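Local coordinates for periplasmic protein (Legionella pneumophila subsp. pneumophila, PDB 4FGQ) that acts as a calcium-dependent periplasmic protease, probably a cysteine protease of the bacterial transglutaminase-like family, at residues S68-K73 with D85-I91; I8-I13 with W31-D36; Q106-T110 with M122-P128; A112-T116 with R150-K154; N55-Y59 with D138-S142. One frame throughout, in Å; residues are numbered along the deposited sequence.

Contact 1 of 5, residues S68-K73 with D85-I91; sequences SDDYWK and DCEDFAI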
# COMPACT_ATOMS: atom_id res chain seq x y z
N SER A 68 3.45 3.75 -13.92
CA SER A 68 4.09 4.12 -12.66
C SER A 68 5.48 4.71 -12.88
O SER A 68 6.09 4.54 -13.94
CB SER A 68 4.18 2.92 -11.71
OG SER A 68 5.06 1.93 -12.23
N ASP A 69 5.98 5.41 -11.86
CA ASP A 69 7.32 5.98 -11.86
C ASP A 69 8.31 4.90 -11.41
O ASP A 69 7.92 3.96 -10.72
CB ASP A 69 7.37 7.17 -10.89
CG ASP A 69 8.68 7.95 -10.96
OD1 ASP A 69 8.87 8.73 -11.91
OD2 ASP A 69 9.51 7.79 -10.03
N ASP A 70 9.57 5.01 -11.82
CA ASP A 70 10.57 4.03 -11.40
C ASP A 70 10.83 4.04 -9.90
O ASP A 70 11.15 3.01 -9.31
CB ASP A 70 11.88 4.22 -12.15
CG ASP A 70 11.82 3.72 -13.57
OD1 ASP A 70 10.79 3.16 -13.99
OD2 ASP A 70 12.83 3.88 -14.27
N TYR A 71 10.71 5.21 -9.28
CA TYR A 71 11.02 5.36 -7.85
C TYR A 71 9.86 4.90 -6.98
O TYR A 71 8.71 5.31 -7.20
CB TYR A 71 11.35 6.82 -7.55
CG TYR A 71 11.82 7.08 -6.14
CD1 TYR A 71 10.96 7.60 -5.18
CD2 TYR A 71 13.14 6.83 -5.77
CE1 TYR A 71 11.39 7.85 -3.89
CE2 TYR A 71 13.58 7.08 -4.48
CZ TYR A 71 12.70 7.59 -3.55
OH TYR A 71 13.15 7.83 -2.27
N TRP A 72 10.15 4.06 -5.98
CA TRP A 72 9.13 3.61 -5.03
C TRP A 72 9.19 4.46 -3.77
O TRP A 72 10.24 4.55 -3.13
CB TRP A 72 9.35 2.15 -4.64
CG TRP A 72 9.07 1.15 -5.72
CD1 TRP A 72 8.96 1.39 -7.06
CD2 TRP A 72 8.87 -0.26 -5.55
NE1 TRP A 72 8.70 0.21 -7.73
CE2 TRP A 72 8.63 -0.81 -6.82
CE3 TRP A 72 8.86 -1.11 -4.43
CZ2 TRP A 72 8.40 -2.18 -7.01
CZ3 TRP A 72 8.62 -2.46 -4.63
CH2 TRP A 72 8.40 -2.98 -5.91
N LYS A 73 8.07 5.07 -3.39
CA LYS A 73 8.02 5.95 -2.22
C LYS A 73 7.76 5.21 -0.92
O LYS A 73 6.87 4.36 -0.86
CB LYS A 73 6.91 6.99 -2.38
CG LYS A 73 7.04 7.90 -3.60
CD LYS A 73 5.97 9.00 -3.53
CE LYS A 73 5.89 9.78 -4.83
NZ LYS A 73 5.00 10.98 -4.70
N ASP A 85 2.20 7.13 -7.16
CA ASP A 85 1.62 6.27 -8.19
C ASP A 85 0.94 5.04 -7.59
O ASP A 85 0.89 4.91 -6.36
CB ASP A 85 2.64 5.91 -9.28
CG ASP A 85 3.83 5.10 -8.75
OD1 ASP A 85 3.67 4.36 -7.76
OD2 ASP A 85 4.92 5.20 -9.34
N CYS A 86 0.43 4.15 -8.43
CA CYS A 86 -0.34 3.01 -7.93
C CYS A 86 0.47 2.14 -6.98
O CYS A 86 -0.06 1.57 -6.02
CB CYS A 86 -0.87 2.18 -9.09
SG CYS A 86 0.43 1.51 -10.18
N GLU A 87 1.77 2.05 -7.24
CA GLU A 87 2.65 1.24 -6.41
C GLU A 87 2.78 1.90 -5.04
O GLU A 87 2.72 1.24 -3.99
CB GLU A 87 4.01 1.06 -7.11
CG GLU A 87 3.87 0.53 -8.55
CD GLU A 87 5.19 0.42 -9.30
OE1 GLU A 87 6.16 1.13 -8.94
OE2 GLU A 87 5.26 -0.37 -10.27
N ASP A 88 2.93 3.23 -5.04
CA ASP A 88 3.05 3.97 -3.79
C ASP A 88 1.79 3.88 -2.93
O ASP A 88 1.88 3.78 -1.70
CB ASP A 88 3.39 5.44 -4.06
CG ASP A 88 4.60 5.62 -4.97
OD1 ASP A 88 5.55 4.79 -4.92
OD2 ASP A 88 4.62 6.60 -5.74
N PHE A 89 0.61 3.89 -3.56
CA PHE A 89 -0.65 3.71 -2.81
C PHE A 89 -0.67 2.34 -2.14
O PHE A 89 -1.06 2.21 -0.97
CB PHE A 89 -1.86 3.80 -3.75
CG PHE A 89 -2.36 5.21 -4.01
CD1 PHE A 89 -1.59 6.11 -4.74
CD2 PHE A 89 -3.62 5.60 -3.59
CE1 PHE A 89 -2.05 7.39 -5.01
CE2 PHE A 89 -4.10 6.88 -3.86
CZ PHE A 89 -3.30 7.78 -4.56
N ALA A 90 -0.27 1.31 -2.88
CA ALA A 90 -0.30 -0.04 -2.33
C ALA A 90 0.67 -0.19 -1.16
O ALA A 90 0.37 -0.86 -0.16
CB ALA A 90 -0.01 -1.07 -3.42
N ILE A 91 1.82 0.45 -1.28
CA ILE A 91 2.85 0.39 -0.25
C ILE A 91 2.41 1.03 1.08
O ILE A 91 2.55 0.42 2.14
CB ILE A 91 4.18 1.00 -0.75
CG1 ILE A 91 4.79 0.09 -1.82
CG2 ILE A 91 5.13 1.24 0.43
CD1 ILE A 91 5.88 0.78 -2.66
O HOH W 1 8.33 1.40 -10.65
O HOH W 2 6.84 7.21 -7.28
O HOH W 3 4.06 4.80 -0.14
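The backbone N of D69 donates to OD2 of D85 at 2.7 Å, meeting the oxygen on its anti side. CG of D85 sits between backbone N and carbonyl carbon (chi1 62°), which turns OD1 back onto helix 86-100. There it accepts from D88 N at 3.0 Å, nearly along the C-O bond, and weakly from E87 N. OD2 of D88 accepts in turn from D85 N at 2.9 Å, completing a capping box. Across the contact, OD1 of D88 takes K73 N at 3.0 Å in an almost straight bond (175°), entered from above the carboxylate plane. K73 runs its CG, CD and CE past OD2 of D88, while its NZ forms salt bridges with D81 and E60. The extended E87 chain brings OE2 to a weak bond with S68 OG. D69, Y71, D85, E87 and D88 bind calcium in this protein, but this chain holds none; two waters link D69 O to E87 OE1 and Y71 O to D88 OD2. Several carboxylates gather here, so a bound calcium would probably offset their charge. W72 CE3 touches I91 CD1 at 3.9 Å, with M122 of strand 119-126 and helix 183-192 packing around the indole, while C86 at the start of helix 86-100 adjoins H121.

Contact 2 of 5, residues I8-I13 with W31-D36; sequences ISVEKI and WGNLID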
# COMPACT_ATOMS: atom_id res chain seq x y z
N ILE A 8 5.70 1.18 11.20
CA ILE A 8 5.06 2.47 11.30
C ILE A 8 4.49 2.53 12.71
O ILE A 8 4.00 1.52 13.21
CB ILE A 8 3.95 2.61 10.25
CG1 ILE A 8 4.55 2.72 8.85
CG2 ILE A 8 3.09 3.82 10.53
CD1 ILE A 8 5.40 3.95 8.65
N SER A 9 4.60 3.67 13.38
CA SER A 9 4.03 3.79 14.71
C SER A 9 3.39 5.15 14.88
O SER A 9 3.87 6.14 14.31
CB SER A 9 5.09 3.55 15.79
OG SER A 9 5.79 4.74 16.10
N VAL A 10 2.30 5.20 15.64
CA VAL A 10 1.59 6.45 15.87
C VAL A 10 2.53 7.45 16.53
O VAL A 10 2.47 8.65 16.27
CB VAL A 10 0.31 6.24 16.71
CG1 VAL A 10 -0.27 7.56 17.18
CG2 VAL A 10 -0.72 5.48 15.90
N GLU A 11 3.43 6.96 17.38
CA GLU A 11 4.34 7.85 18.08
C GLU A 11 5.36 8.49 17.13
O GLU A 11 5.64 9.69 17.23
CB GLU A 11 5.02 7.12 19.25
CG GLU A 11 4.06 6.67 20.35
CD GLU A 11 3.19 5.49 19.94
OE1 GLU A 11 3.66 4.64 19.15
OE2 GLU A 11 2.02 5.42 20.38
N LYS A 12 5.90 7.70 16.20
CA LYS A 12 6.84 8.24 15.21
C LYS A 12 6.12 9.22 14.30
O LYS A 12 6.67 10.25 13.90
CB LYS A 12 7.46 7.11 14.36
CG LYS A 12 8.46 6.23 15.09
CD LYS A 12 9.31 5.41 14.11
CE LYS A 12 10.44 4.67 14.83
NZ LYS A 12 11.62 4.43 13.96
N ILE A 13 4.87 8.90 13.97
CA ILE A 13 4.06 9.76 13.10
C ILE A 13 3.75 11.12 13.74
O ILE A 13 3.84 12.15 13.07
CB ILE A 13 2.76 9.05 12.70
CG1 ILE A 13 3.07 7.86 11.80
CG2 ILE A 13 1.84 10.01 11.97
CD1 ILE A 13 1.85 7.04 11.45
N TRP A 31 -3.08 10.57 9.52
CA TRP A 31 -2.57 9.21 9.35
C TRP A 31 -2.43 8.54 10.71
O TRP A 31 -2.83 7.38 10.90
CB TRP A 31 -1.21 9.29 8.64
CG TRP A 31 -0.57 7.99 8.30
CD1 TRP A 31 -1.18 6.78 8.12
CD2 TRP A 31 0.82 7.78 8.08
NE1 TRP A 31 -0.23 5.82 7.80
CE2 TRP A 31 1.00 6.42 7.77
CE3 TRP A 31 1.94 8.62 8.11
CZ2 TRP A 31 2.26 5.88 7.50
CZ3 TRP A 31 3.19 8.08 7.84
CH2 TRP A 31 3.33 6.72 7.55
N GLY A 32 -1.84 9.26 11.66
CA GLY A 32 -1.69 8.74 13.02
C GLY A 32 -3.04 8.48 13.67
O GLY A 32 -3.23 7.45 14.31
N ASN A 33 -3.98 9.41 13.50
CA ASN A 33 -5.31 9.23 14.06
C ASN A 33 -6.02 8.03 13.43
O ASN A 33 -6.72 7.28 14.12
CB ASN A 33 -6.16 10.50 13.93
CG ASN A 33 -5.67 11.63 14.82
OD1 ASN A 33 -4.92 11.41 15.77
ND2 ASN A 33 -6.11 12.85 14.53
N LEU A 34 -5.82 7.83 12.12
CA LEU A 34 -6.37 6.66 11.42
C LEU A 34 -5.89 5.37 12.06
O LEU A 34 -6.69 4.48 12.39
CB LEU A 34 -5.97 6.69 9.94
CG LEU A 34 -6.34 5.46 9.10
CD1 LEU A 34 -7.81 5.50 8.73
CD2 LEU A 34 -5.48 5.37 7.85
N ILE A 35 -4.57 5.27 12.24
CA ILE A 35 -3.99 4.05 12.83
C ILE A 35 -4.55 3.82 14.23
O ILE A 35 -4.98 2.71 14.55
CB ILE A 35 -2.46 4.09 12.85
CG1 ILE A 35 -1.92 4.01 11.41
CG2 ILE A 35 -1.90 2.94 13.66
CD1 ILE A 35 -0.46 4.35 11.27
N ASP A 36 -4.57 4.86 15.06
CA ASP A 36 -5.11 4.72 16.41
C ASP A 36 -6.56 4.26 16.41
O ASP A 36 -6.96 3.42 17.22
CB ASP A 36 -5.00 6.05 17.18
CG ASP A 36 -3.73 6.15 18.00
OD1 ASP A 36 -3.11 5.10 18.27
OD2 ASP A 36 -3.37 7.27 18.40
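V10, I13 and W31 carry most of the interface. CD1 of I13 stands over one face of the W31 ring system, 3.6 Å from the centroid of the six-membered ring and 14° off its normal, a CH-pi contact. The indole is brought under it because W31 CG lies opposite the backbone N (chi1 -176°). The same methyl also touches I35 CD1 at 3.6 Å, while I13 CG2 rests on the backbone of G32, where the backbones come closest, V10 CA to G32 CA at 4.9 Å. Both methyls of V10 meet the D36 carboxylate, CG1 at 3.3 Å from OD2 and CG2 at 3.4 Å from OD1; CG2 also packs on I35 CG2. I8 completes the apolar patch, its CD1 reaching CH2 of W31 at 3.6 Å and its CG2 meeting I35 CD1. The first turn of helix 10-17, N-capped by S9, and I8 before it thus pack on helix 22-38 mainly through apolar side chains, with the G32 backbone and D36 carboxylate as polar exceptions. W31 NE1 bonds T96 of helix 86-100, F54 meets the indole edge-to-face, helix 75-81 touches it through P75 and I79, and I35 leans on V100.

Contact 3 of 5, residues Q106-T110 with M122-P128; sequences QLRIT and MVLSFYP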
# COMPACT_ATOMS: atom_id res chain seq x y z
N GLN A 106 -0.88 -11.98 5.77
CA GLN A 106 -2.12 -11.95 5.00
C GLN A 106 -2.13 -10.87 3.93
O GLN A 106 -3.13 -10.70 3.23
CB GLN A 106 -3.32 -11.72 5.92
CG GLN A 106 -3.52 -12.84 6.89
CD GLN A 106 -4.78 -12.67 7.72
OE1 GLN A 106 -4.73 -12.53 8.94
NE2 GLN A 106 -5.93 -12.69 7.04
N LEU A 107 -1.04 -10.12 3.83
CA LEU A 107 -1.00 -8.99 2.92
C LEU A 107 0.14 -9.14 1.93
O LEU A 107 1.28 -9.35 2.32
CB LEU A 107 -0.82 -7.68 3.70
CG LEU A 107 -1.96 -7.31 4.64
CD1 LEU A 107 -1.52 -6.22 5.59
CD2 LEU A 107 -3.16 -6.84 3.83
N ARG A 108 -0.18 -9.02 0.64
CA ARG A 108 0.87 -9.06 -0.37
C ARG A 108 0.66 -7.97 -1.37
O ARG A 108 -0.39 -7.92 -2.02
CB ARG A 108 0.91 -10.42 -1.07
CG ARG A 108 1.32 -11.55 -0.15
CD ARG A 108 1.47 -12.86 -0.87
NE ARG A 108 1.72 -13.95 0.08
CZ ARG A 108 1.78 -15.24 -0.25
NH1 ARG A 108 1.63 -15.61 -1.51
NH2 ARG A 108 2.00 -16.15 0.69
N ILE A 109 1.63 -7.08 -1.48
CA ILE A 109 1.60 -6.05 -2.51
C ILE A 109 1.76 -6.77 -3.84
O ILE A 109 2.68 -7.58 -4.01
CB ILE A 109 2.73 -5.04 -2.29
CG1 ILE A 109 2.60 -4.38 -0.91
CG2 ILE A 109 2.74 -4.00 -3.41
CD1 ILE A 109 3.88 -3.64 -0.45
N THR A 110 0.87 -6.50 -4.79
CA THR A 110 0.79 -7.32 -6.00
C THR A 110 0.99 -6.52 -7.27
O THR A 110 0.26 -5.57 -7.53
CB THR A 110 -0.58 -8.02 -6.10
OG1 THR A 110 -0.78 -8.83 -4.94
CG2 THR A 110 -0.65 -8.91 -7.34
N MET A 122 -0.21 -1.90 -9.88
CA MET A 122 0.05 -2.49 -8.57
C MET A 122 -1.16 -2.28 -7.67
O MET A 122 -1.76 -1.20 -7.65
CB MET A 122 1.27 -1.81 -7.93
CG MET A 122 1.86 -2.51 -6.71
SD MET A 122 3.05 -3.80 -7.18
CE MET A 122 4.55 -2.88 -7.54
N VAL A 123 -1.50 -3.33 -6.91
CA VAL A 123 -2.59 -3.27 -5.94
C VAL A 123 -2.10 -3.91 -4.65
O VAL A 123 -0.99 -4.43 -4.61
CB VAL A 123 -3.84 -4.03 -6.42
CG1 VAL A 123 -4.38 -3.38 -7.71
CG2 VAL A 123 -3.50 -5.50 -6.66
N LEU A 124 -2.93 -3.89 -3.61
CA LEU A 124 -2.62 -4.62 -2.39
C LEU A 124 -3.61 -5.77 -2.28
O LEU A 124 -4.81 -5.55 -2.35
CB LEU A 124 -2.73 -3.71 -1.16
CG LEU A 124 -2.54 -4.40 0.20
CD1 LEU A 124 -1.21 -5.11 0.23
CD2 LEU A 124 -2.61 -3.34 1.29
N SER A 125 -3.10 -7.00 -2.16
CA SER A 125 -3.96 -8.17 -2.03
C SER A 125 -4.04 -8.63 -0.58
O SER A 125 -3.02 -8.77 0.10
CB SER A 125 -3.42 -9.32 -2.88
OG SER A 125 -3.49 -9.01 -4.27
N PHE A 126 -5.26 -8.86 -0.10
CA PHE A 126 -5.46 -9.36 1.26
C PHE A 126 -5.93 -10.79 1.17
O PHE A 126 -6.91 -11.07 0.48
CB PHE A 126 -6.50 -8.51 1.99
CG PHE A 126 -7.04 -9.16 3.24
CD1 PHE A 126 -6.33 -9.12 4.42
CD2 PHE A 126 -8.26 -9.84 3.21
CE1 PHE A 126 -6.82 -9.73 5.57
CE2 PHE A 126 -8.76 -10.44 4.36
CZ PHE A 126 -8.04 -10.40 5.53
N TYR A 127 -5.25 -11.71 1.85
CA TYR A 127 -5.60 -13.11 1.80
C TYR A 127 -6.22 -13.54 3.13
O TYR A 127 -5.52 -13.58 4.14
CB TYR A 127 -4.35 -13.95 1.56
CG TYR A 127 -3.78 -13.85 0.16
CD1 TYR A 127 -3.02 -12.75 -0.22
CD2 TYR A 127 -4.01 -14.85 -0.77
CE1 TYR A 127 -2.50 -12.66 -1.51
CE2 TYR A 127 -3.49 -14.76 -2.05
CZ TYR A 127 -2.74 -13.67 -2.41
OH TYR A 127 -2.23 -13.60 -3.69
N PRO A 128 -7.53 -13.86 3.13
CA PRO A 128 -8.18 -14.40 4.34
C PRO A 128 -7.44 -15.62 4.90
O PRO A 128 -7.29 -15.74 6.12
CB PRO A 128 -9.56 -14.82 3.84
CG PRO A 128 -9.83 -13.91 2.69
CD PRO A 128 -8.49 -13.71 2.02
O HOH W 4 0.65 -14.30 -3.90
O HOH W 5 -1.16 -11.59 -5.08
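The Q106 side chain can be traced along the Y127 carbonyl from root to amide. CB lies 3.4 Å from Y127 O, with F126 CE1 near; CG passes the same oxygen at 3.5 Å and CD at 3.8 Å. At the tip, NE2 donates to Y127 O at 3.1 Å (161°), the oxygen lying in the amide plane, and the amide runs beside the F126 ring with the planes 38° apart. Y127 N returns the exchange, donating nearly straight to Q106 O at 2.7 Å. From here the two strands of a beta hairpin run antiparallel, their axes at 160°. R108 with S125 and T110 with V123 are hydrogen-bonded pairs; L107 with F126 and I109 with L124 are non-hydrogen-bonded. One face is apolar: L107 CD2 sits at the edge of the F126 ring, and I109 CG2 touches M122 CG at 3.7 Å. The face of R108, T110, V123 and S125 is more polar. OG1 of T110 and OG of S125 share a 2.8 Å bond whose direction is open, and waters join Y127 OH to T110 OG1 and R108 NH1. The R108 guanidinium is at most weakly attracted to the Y127 ring and also makes a cation-pi contact with W165. This division implies a sheet with one face turned to helix 86-100, where L107 and L124 pack, and the other partly knit by hydroxyls and water.

Contact 4 of 5, residues A112-T116 with R150-K154; sequences AASLT and RPDLK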
# COMPACT_ATOMS: atom_id res chain seq x y z
N ALA A 112 0.55 -6.51 -11.12
CA ALA A 112 -0.32 -7.20 -12.05
C ALA A 112 -0.27 -6.53 -13.42
O ALA A 112 0.03 -5.34 -13.53
CB ALA A 112 -1.75 -7.22 -11.52
N ALA A 113 -0.57 -7.29 -14.46
CA ALA A 113 -0.80 -6.70 -15.77
C ALA A 113 -2.26 -6.26 -15.81
O ALA A 113 -3.15 -7.06 -15.49
CB ALA A 113 -0.53 -7.73 -16.85
N SER A 114 -2.54 -5.01 -16.16
CA SER A 114 -3.93 -4.62 -16.38
C SER A 114 -4.27 -4.91 -17.83
O SER A 114 -3.69 -4.33 -18.76
CB SER A 114 -4.17 -3.14 -16.07
OG SER A 114 -5.44 -2.76 -16.58
N LEU A 115 -5.21 -5.84 -18.03
CA LEU A 115 -5.57 -6.30 -19.36
C LEU A 115 -6.43 -5.27 -20.09
O LEU A 115 -6.59 -5.33 -21.31
CB LEU A 115 -6.31 -7.64 -19.28
CG LEU A 115 -5.53 -8.76 -18.57
CD1 LEU A 115 -6.26 -10.09 -18.65
CD2 LEU A 115 -4.12 -8.89 -19.15
N THR A 116 -6.95 -4.31 -19.33
CA THR A 116 -7.77 -3.25 -19.90
C THR A 116 -6.97 -1.99 -20.22
O THR A 116 -7.22 -1.32 -21.22
CB THR A 116 -8.94 -2.90 -18.96
OG1 THR A 116 -8.44 -2.69 -17.64
CG2 THR A 116 -9.95 -4.03 -18.92
N ARG A 150 -12.09 -9.38 -10.47
CA ARG A 150 -11.16 -8.47 -11.14
C ARG A 150 -10.43 -9.18 -12.29
O ARG A 150 -9.20 -9.31 -12.26
CB ARG A 150 -10.14 -7.91 -10.14
CG ARG A 150 -10.72 -7.07 -9.01
CD ARG A 150 -11.46 -5.85 -9.53
NE ARG A 150 -10.61 -5.10 -10.46
CZ ARG A 150 -9.83 -4.08 -10.11
NH1 ARG A 150 -9.76 -3.67 -8.85
NH2 ARG A 150 -9.09 -3.48 -11.05
N PRO A 151 -11.17 -9.64 -13.30
CA PRO A 151 -10.51 -10.36 -14.39
C PRO A 151 -9.62 -9.42 -15.21
O PRO A 151 -8.87 -9.90 -16.07
CB PRO A 151 -11.68 -10.86 -15.24
CG PRO A 151 -12.76 -9.85 -15.01
CD PRO A 151 -12.62 -9.47 -13.55
N ASP A 152 -9.71 -8.12 -14.96
CA ASP A 152 -8.87 -7.15 -15.66
C ASP A 152 -7.44 -7.15 -15.12
O ASP A 152 -6.54 -6.58 -15.75
CB ASP A 152 -9.46 -5.74 -15.57
CG ASP A 152 -9.67 -5.27 -14.14
OD1 ASP A 152 -10.27 -6.02 -13.33
OD2 ASP A 152 -9.23 -4.15 -13.81
N LEU A 153 -7.22 -7.79 -13.98
CA LEU A 153 -5.90 -7.82 -13.35
C LEU A 153 -5.30 -9.22 -13.41
O LEU A 153 -5.90 -10.17 -12.89
CB LEU A 153 -5.98 -7.36 -11.90
CG LEU A 153 -6.45 -5.93 -11.62
CD1 LEU A 153 -6.52 -5.68 -10.12
CD2 LEU A 153 -5.55 -4.90 -12.30
N LYS A 154 -4.14 -9.34 -14.03
CA LYS A 154 -3.43 -10.62 -14.10
C LYS A 154 -2.14 -10.51 -13.29
O LYS A 154 -1.18 -9.89 -13.74
CB LYS A 154 -3.12 -10.98 -15.55
CG LYS A 154 -2.48 -12.36 -15.74
CD LYS A 154 -2.24 -12.66 -17.21
CE LYS A 154 -1.68 -14.07 -17.39
NZ LYS A 154 -1.38 -14.39 -18.81
O HOH W 6 -7.23 -2.43 -14.61
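D152 and T116 have similar first torsions (chi1 57° and 50°), placing D152 CG and T116 OG1 each between its backbone N and carbonyl carbon. T116 CG2 consequently faces D152 CB at 3.8 Å, and the aspartate's carboxylate is turned back toward its own segment. There R150 grips it side-on: NE donates to OD1 at 3.0 Å and NH2 to OD2 at 2.8 Å, both oxygens using their syn lone pairs and lying in the guanidinium plane. R150 to L153 form a type I beta turn, which leads into strand 153-159 where it pairs antiparallel with the end of strand 107-114. A113 and K154 are a hydrogen-bonded pair, with K154 N to A113 O at 2.9 Å (171°) in the carbonyl plane and A113 N to K154 O from above the plane. S114 opposite L153 is a non-hydrogen-bonded pair. Past the regular pairing, L115 N donates to D152 O at 2.7 Å, so the turn is tied to the strand end as well. S114 OG accepts from L117 N and is joined through one water to D152 OD2. L153 CD1 lies over one face of the R150 guanidinium, 3.5 Å above its plane, while R150 NH1 forms a salt bridge with D138.

Contact 5 of 5, residues N55-Y59 with D138-S142; sequences NQFNY and DSLES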
# COMPACT_ATOMS: atom_id res chain seq x y z
N ASN A 55 -7.14 6.33 -0.67
CA ASN A 55 -7.62 6.52 -2.05
C ASN A 55 -7.98 7.96 -2.39
O ASN A 55 -8.15 8.28 -3.57
CB ASN A 55 -8.77 5.57 -2.40
CG ASN A 55 -8.26 4.22 -2.82
OD1 ASN A 55 -7.08 4.07 -3.13
ND2 ASN A 55 -9.14 3.22 -2.84
N GLN A 56 -8.07 8.81 -1.37
CA GLN A 56 -8.35 10.24 -1.51
C GLN A 56 -7.12 11.06 -1.92
O GLN A 56 -7.26 12.24 -2.22
CB GLN A 56 -8.84 10.83 -0.17
CG GLN A 56 -7.66 11.15 0.78
CD GLN A 56 -8.03 11.91 2.03
OE1 GLN A 56 -8.48 13.06 1.97
NE2 GLN A 56 -7.80 11.29 3.18
N PHE A 57 -5.93 10.48 -1.87
CA PHE A 57 -4.69 11.24 -2.15
C PHE A 57 -4.46 11.43 -3.66
O PHE A 57 -5.18 10.88 -4.48
CB PHE A 57 -3.48 10.52 -1.52
CG PHE A 57 -3.34 10.69 -0.02
CD1 PHE A 57 -4.28 10.18 0.85
CD2 PHE A 57 -2.23 11.32 0.52
CE1 PHE A 57 -4.15 10.33 2.23
CE2 PHE A 57 -2.08 11.47 1.89
CZ PHE A 57 -3.05 10.97 2.74
N ASN A 58 -3.47 12.25 -4.01
CA ASN A 58 -3.13 12.52 -5.41
C ASN A 58 -2.56 11.28 -6.10
O ASN A 58 -1.59 10.70 -5.62
CB ASN A 58 -2.11 13.65 -5.50
CG ASN A 58 -2.71 15.00 -5.20
OD1 ASN A 58 -3.83 15.29 -5.61
ND2 ASN A 58 -1.96 15.85 -4.50
N TYR A 59 -3.15 10.89 -7.23
CA TYR A 59 -2.68 9.74 -7.99
C TYR A 59 -1.76 10.20 -9.13
O TYR A 59 -2.19 10.94 -10.02
CB TYR A 59 -3.89 9.00 -8.56
CG TYR A 59 -3.58 7.70 -9.26
CD1 TYR A 59 -3.38 7.66 -10.64
CD2 TYR A 59 -3.53 6.51 -8.55
CE1 TYR A 59 -3.12 6.44 -11.28
CE2 TYR A 59 -3.28 5.31 -9.17
CZ TYR A 59 -3.07 5.29 -10.53
OH TYR A 59 -2.83 4.08 -11.14
N ASP A 138 -7.43 -1.47 -4.35
CA ASP A 138 -6.95 -0.79 -5.55
C ASP A 138 -7.05 0.70 -5.35
O ASP A 138 -7.80 1.17 -4.48
CB ASP A 138 -7.85 -1.22 -6.72
CG ASP A 138 -7.22 -1.01 -8.08
OD1 ASP A 138 -6.28 -0.20 -8.19
OD2 ASP A 138 -7.70 -1.66 -9.03
N SER A 139 -6.28 1.44 -6.14
CA SER A 139 -6.32 2.90 -6.17
C SER A 139 -7.20 3.43 -7.32
O SER A 139 -7.49 4.62 -7.38
CB SER A 139 -4.90 3.45 -6.32
OG SER A 139 -4.17 2.72 -7.30
N LEU A 140 -7.60 2.54 -8.23
CA LEU A 140 -8.48 2.91 -9.35
C LEU A 140 -9.84 2.21 -9.29
O LEU A 140 -10.52 2.05 -10.31
CB LEU A 140 -7.80 2.62 -10.70
CG LEU A 140 -6.52 3.40 -11.00
CD1 LEU A 140 -5.96 2.96 -12.35
CD2 LEU A 140 -6.79 4.90 -11.00
N GLU A 141 -10.23 1.79 -8.09
CA GLU A 141 -11.52 1.17 -7.86
C GLU A 141 -11.75 1.35 -6.38
O GLU A 141 -10.87 1.03 -5.58
CB GLU A 141 -11.45 -0.32 -8.22
CG GLU A 141 -12.65 -1.13 -7.74
CD GLU A 141 -13.96 -0.59 -8.27
OE1 GLU A 141 -14.18 -0.63 -9.50
OE2 GLU A 141 -14.78 -0.13 -7.44
N SER A 142 -12.89 1.91 -5.99
CA SER A 142 -13.15 2.13 -4.57
C SER A 142 -13.57 0.87 -3.83
O SER A 142 -13.36 0.77 -2.63
CB SER A 142 -14.22 3.20 -4.36
OG SER A 142 -13.67 4.50 -4.51
O HOH W 7 -8.41 6.46 -5.79
O HOH W 8 -11.60 3.26 -1.37
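An Asx turn at D138 shapes the loop that N55 and Y59 contact: OD1 of D138 accepts from L140 N at 3.0 Å, entered from well above the carboxylate plane, and weakly from S139 N. That turn presents the D138 carbonyl to N55, whose ND2 donates to it at 2.9 Å, in the carbonyl plane though bent at the hydrogen (146°). The amide cannot roll freely, because its OD1 is bound by K93 NZ and ND2 also donates to a water. A second water spans N55 O and S139 O. Y59 is approached from two directions: L140 CD2 sits over one ring face, 4.0 Å from the centroid and offset toward the rim, while S139 OG lies at the ring edge, 3.3 Å from CE2. Y59 CG lies anti to the backbone N (chi1 -174°), which carries the ring across to the loop. D138 OD1 also bonds H121 NE2, and H121 adjoins C86, an arrangement consistent with the Cys-His-Asp triad of transglutaminase-like cysteine proteinases.

Following the chain from its N terminus, contact 2 closes first, bringing residues 8-13 onto helix 22-38 at the far side of the fold from contact 4. Contact 5 then opens at 55-59 and closes only at 138-142, so contacts 1 and 3 both fall within its span. Contact 1 joins the 68-73 loop to the start of helix 86-100, and contact 3 forms the hairpin that follows; they touch where C86 and E87 pack on M122. Contact 4 opens within contact 3 and closes at 150-154, crossing contacts 3 and 5. It extends the same sheet, and its R150 salt-bridges D138, linking the turn before strand 153-159 to the 138-142 loop near the probable catalytic site.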